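Local coordinates for uncharacterized protein MJ1460 (Methanocaldococcus jannaschii DSM 2661, PDB 2OSO) that is of unknown function but binds a zinc ion and belongs to the vinyl-4-reductase (V4R) family, at residues P96-P105 with K150-V158. The protein carries 3 engineered substitutions. Residues are numbered along the deposited sequence; the frame is centred on the assembly and turned at random.
Sequences PPYKIKLSNP and KCVFEVKEV. With ZN (zinc ion), chain B.
K150 runs its extended chain past S103, its CD 3.6 Å from S103 OG, and its NZ pairs with E85 of strand 83-85. K101 NZ lies 4.7 Å from K150 NZ, a like charge nearby. With an alanine here, E85 would probably lose this salt-bridge mate and S103 OG the methylenes lying beside it. C151 exchanges two backbone hydrogen bonds with L102. With SG turned anti to the carbonyl carbon (chi1 -54°), its sulfur reaches the zinc ion, 2.3 Å away, and also touches P105 CG; H117, E140 and C143 complete the site. V152 CG2 lies alongside the K101 chain, which points the same way. These are the two central strands of a four-stranded antiparallel sheet, with helix 118-132 packed on the face of I100, L102, F153 and V155. F153 pairs with I100, and its N-H meets I100 O almost straight, at 171°. L102 CB reaches the ring edge, 3.8 Å from F153 CE1. E154 points the same way as K99, with OE2 in a long salt bridge to K99 NZ at 3.5 Å. V155 CG2 touches I100 CD1 at 3.8 Å, while CG1 meets Y98 CD2. K156 CG brushes P97 CB. E157 OE1 ends 3.7 Å from P96 CG.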
loop_
_atom_site.group_PDB
_atom_site.type_symbol
_atom_site.label_atom_id
_atom_site.label_comp_id
_atom_site.label_asym_id
_atom_site.label_seq_id
_atom_site.Cartn_x
_atom_site.Cartn_y
_atom_site.Cartn_z
ATOM N N PRO A 96 3.407 9.489 -31.841
ATOM C CA PRO A 96 4.225 9.025 -30.720
ATOM C C PRO A 96 5.637 8.776 -31.222
ATOM O O PRO A 96 5.850 8.730 -32.435
ATOM C CB PRO A 96 3.538 7.717 -30.303
ATOM C CG PRO A 96 2.912 7.228 -31.549
ATOM C CD PRO A 96 2.476 8.441 -32.307
ATOM N N PRO A 97 6.605 8.609 -30.320
ATOM C CA PRO A 97 6.477 8.605 -28.856
ATOM C C PRO A 97 6.293 10.007 -28.255
ATOM O O PRO A 97 6.717 11.006 -28.854
ATOM C CB PRO A 97 7.807 7.989 -28.413
ATOM C CG PRO A 97 8.751 8.303 -29.497
ATOM C CD PRO A 97 7.984 8.323 -30.755
ATOM N N TYR A 98 5.660 10.067 -27.090
ATOM C CA TYR A 98 5.423 11.305 -26.369
ATOM C C TYR A 98 6.278 11.341 -25.121
ATOM O O TYR A 98 6.948 10.366 -24.773
ATOM C CB TYR A 98 3.931 11.399 -25.949
ATOM C CG TYR A 98 2.945 10.964 -27.018
ATOM C CD1 TYR A 98 2.712 11.752 -28.134
ATOM C CD2 TYR A 98 2.224 9.776 -26.893
ATOM C CE1 TYR A 98 1.858 11.372 -29.110
ATOM C CE2 TYR A 98 1.320 9.374 -27.874
ATOM C CZ TYR A 98 1.137 10.190 -29.002
ATOM O OH TYR A 98 0.251 9.872 -30.007
ATOM N N LYS A 99 6.239 12.469 -24.433
ATOM C CA LYS A 99 6.931 12.618 -23.178
ATOM C C LYS A 99 5.972 13.246 -22.226
ATOM O O LYS A 99 5.244 14.157 -22.593
ATOM C CB LYS A 99 8.177 13.495 -23.309
ATOM C CG LYS A 99 9.299 12.808 -24.081
ATOM C CD LYS A 99 10.631 13.394 -23.718
ATOM C CE LYS A 99 11.693 13.193 -24.804
ATOM N NZ LYS A 99 12.208 11.809 -24.858
ATOM N N ILE A 100 5.973 12.739 -21.006
ATOM C CA ILE A 100 5.212 13.320 -19.919
ATOM C C ILE A 100 6.105 13.404 -18.676
ATOM O O ILE A 100 7.062 12.652 -18.517
ATOM C CB ILE A 100 3.888 12.525 -19.651
ATOM C CG1 ILE A 100 4.125 11.149 -19.120
ATOM C CG2 ILE A 100 3.114 12.318 -20.929
ATOM C CD1 ILE A 100 2.794 10.285 -19.209
ATOM N N LYS A 101 5.800 14.344 -17.799
ATOM C CA LYS A 101 6.663 14.583 -16.661
ATOM C C LYS A 101 5.868 14.472 -15.369
ATOM O O LYS A 101 4.663 14.724 -15.324
ATOM C CB LYS A 101 7.341 15.939 -16.772
ATOM C CG LYS A 101 8.175 16.196 -18.081
ATOM C CD LYS A 101 9.209 17.337 -17.818
ATOM C CE LYS A 101 9.940 17.903 -19.078
ATOM N NZ LYS A 101 10.744 19.176 -18.775
ATOM N N LEU A 102 6.558 14.092 -14.310
ATOM C CA LEU A 102 6.011 14.170 -12.972
ATOM C C LEU A 102 6.839 15.067 -11.982
ATOM O O LEU A 102 8.075 14.951 -11.824
ATOM C CB LEU A 102 5.763 12.755 -12.449
ATOM C CG LEU A 102 5.093 12.593 -11.080
ATOM C CD1 LEU A 102 3.593 12.959 -11.045
ATOM C CD2 LEU A 102 5.321 11.128 -10.654
ATOM N N SER A 103 6.142 16.046 -11.408
ATOM C CA SER A 103 6.682 16.942 -10.369
ATOM C C SER A 103 6.218 16.497 -8.978
ATOM O O SER A 103 5.083 16.076 -8.818
ATOM C CB SER A 103 6.149 18.363 -10.560
ATOM O OG SER A 103 7.040 19.106 -11.346
ATOM N N ASN A 104 7.079 16.665 -7.977
ATOM C CA ASN A 104 6.777 16.288 -6.560
ATOM C C ASN A 104 6.324 14.818 -6.374
ATOM O O ASN A 104 5.271 14.547 -5.751
ATOM C CB ASN A 104 5.758 17.291 -5.972
ATOM C CG ASN A 104 5.726 17.302 -4.444
ATOM O OD1 ASN A 104 6.728 17.045 -3.770
ATOM N ND2 ASN A 104 4.555 17.581 -3.892
ATOM N N PRO A 105 7.113 13.860 -6.903
ATOM C CA PRO A 105 6.772 12.439 -6.858
ATOM C C PRO A 105 7.080 11.864 -5.459
ATOM O O PRO A 105 7.629 12.567 -4.626
ATOM C CB PRO A 105 7.693 11.829 -7.888
ATOM C CG PRO A 105 8.972 12.670 -7.696
ATOM C CD PRO A 105 8.458 14.071 -7.470
ATOM N N LYS A 150 12.375 16.949 -12.062
ATOM C CA LYS A 150 11.122 16.316 -12.398
ATOM C C LYS A 150 11.484 14.938 -12.928
ATOM O O LYS A 150 12.588 14.755 -13.451
ATOM C CB LYS A 150 10.401 17.113 -13.500
ATOM C CG LYS A 150 10.089 18.568 -13.149
ATOM C CD LYS A 150 9.207 19.177 -14.188
ATOM C CE LYS A 150 8.973 20.638 -13.960
ATOM N NZ LYS A 150 8.371 21.160 -15.198
ATOM N N CYS A 151 10.582 13.966 -12.787
ATOM C CA CYS A 151 10.729 12.687 -13.497
ATOM C C CYS A 151 10.171 12.846 -14.910
ATOM O O CYS A 151 9.193 13.589 -15.108
ATOM C CB CYS A 151 10.027 11.559 -12.778
ATOM S SG CYS A 151 10.443 11.277 -10.972
ATOM N N VAL A 152 10.764 12.126 -15.859
ATOM C CA VAL A 152 10.375 12.157 -17.257
ATOM C C VAL A 152 10.151 10.742 -17.780
ATOM O O VAL A 152 11.002 9.859 -17.661
ATOM C CB VAL A 152 11.403 12.869 -18.123
ATOM C CG1 VAL A 152 10.952 12.867 -19.598
ATOM C CG2 VAL A 152 11.662 14.287 -17.623
ATOM N N PHE A 153 8.983 10.574 -18.389
ATOM C CA PHE A 153 8.539 9.302 -18.949
ATOM C C PHE A 153 8.345 9.419 -20.467
ATOM O O PHE A 153 7.656 10.325 -20.954
ATOM C CB PHE A 153 7.235 8.872 -18.293
ATOM C CG PHE A 153 7.295 8.769 -16.759
ATOM C CD1 PHE A 153 7.048 9.896 -15.961
ATOM C CD2 PHE A 153 7.548 7.560 -16.135
ATOM C CE1 PHE A 153 7.066 9.810 -14.545
ATOM C CE2 PHE A 153 7.599 7.468 -14.700
ATOM C CZ PHE A 153 7.312 8.585 -13.919
ATOM N N GLU A 154 8.925 8.458 -21.177
ATOM C CA GLU A 154 8.762 8.251 -22.617
ATOM C C GLU A 154 7.550 7.312 -22.860
ATOM O O GLU A 154 7.511 6.195 -22.284
ATOM C CB GLU A 154 10.021 7.534 -23.083
ATOM C CG GLU A 154 10.572 7.841 -24.392
ATOM C CD GLU A 154 12.073 7.482 -24.394
ATOM O OE1 GLU A 154 12.399 6.334 -23.943
ATOM O OE2 GLU A 154 12.914 8.346 -24.740
ATOM N N VAL A 155 6.569 7.767 -23.661
ATOM C CA VAL A 155 5.334 6.997 -23.941
ATOM C C VAL A 155 5.333 6.528 -25.384
ATOM O O VAL A 155 5.357 7.354 -26.305
ATOM C CB VAL A 155 4.021 7.821 -23.705
ATOM C CG1 VAL A 155 2.745 6.937 -23.967
ATOM C CG2 VAL A 155 3.989 8.408 -22.315
ATOM N N LYS A 156 5.247 5.213 -25.571
ATOM C CA LYS A 156 5.317 4.569 -26.868
ATOM C C LYS A 156 4.079 3.744 -27.111
ATOM O O LYS A 156 3.609 3.010 -26.244
ATOM C CB LYS A 156 6.492 3.624 -26.941
ATOM C CG LYS A 156 7.841 4.311 -27.102
ATOM C CD LYS A 156 8.988 3.312 -26.924
ATOM C CE LYS A 156 9.077 2.775 -25.482
ATOM N NZ LYS A 156 8.916 3.805 -24.371
ATOM N N GLU A 157 3.564 3.850 -28.319
ATOM C CA GLU A 157 2.394 3.111 -28.722
ATOM C C GLU A 157 2.937 1.819 -29.320
ATOM O O GLU A 157 3.911 1.851 -30.093
ATOM C CB GLU A 157 1.665 3.962 -29.761
ATOM C CG GLU A 157 0.249 3.676 -29.951
ATOM C CD GLU A 157 -0.311 4.355 -31.195
ATOM O OE1 GLU A 157 -0.351 5.606 -31.235
ATOM O OE2 GLU A 157 -0.747 3.621 -32.103
ATOM N N VAL A 158 2.331 0.684 -28.996
ATOM C CA VAL A 158 2.838 -0.594 -29.438
ATOM C C VAL A 158 1.707 -1.518 -29.902
ATOM O O VAL A 158 0.573 -1.403 -29.430
ATOM C CB VAL A 158 3.649 -1.280 -28.281
ATOM C CG1 VAL A 158 4.896 -0.440 -27.915
ATOM C CG2 VAL A 158 2.783 -1.512 -27.040
HETATM ZN ZN ZN B . 11.175 9.106 -10.973
#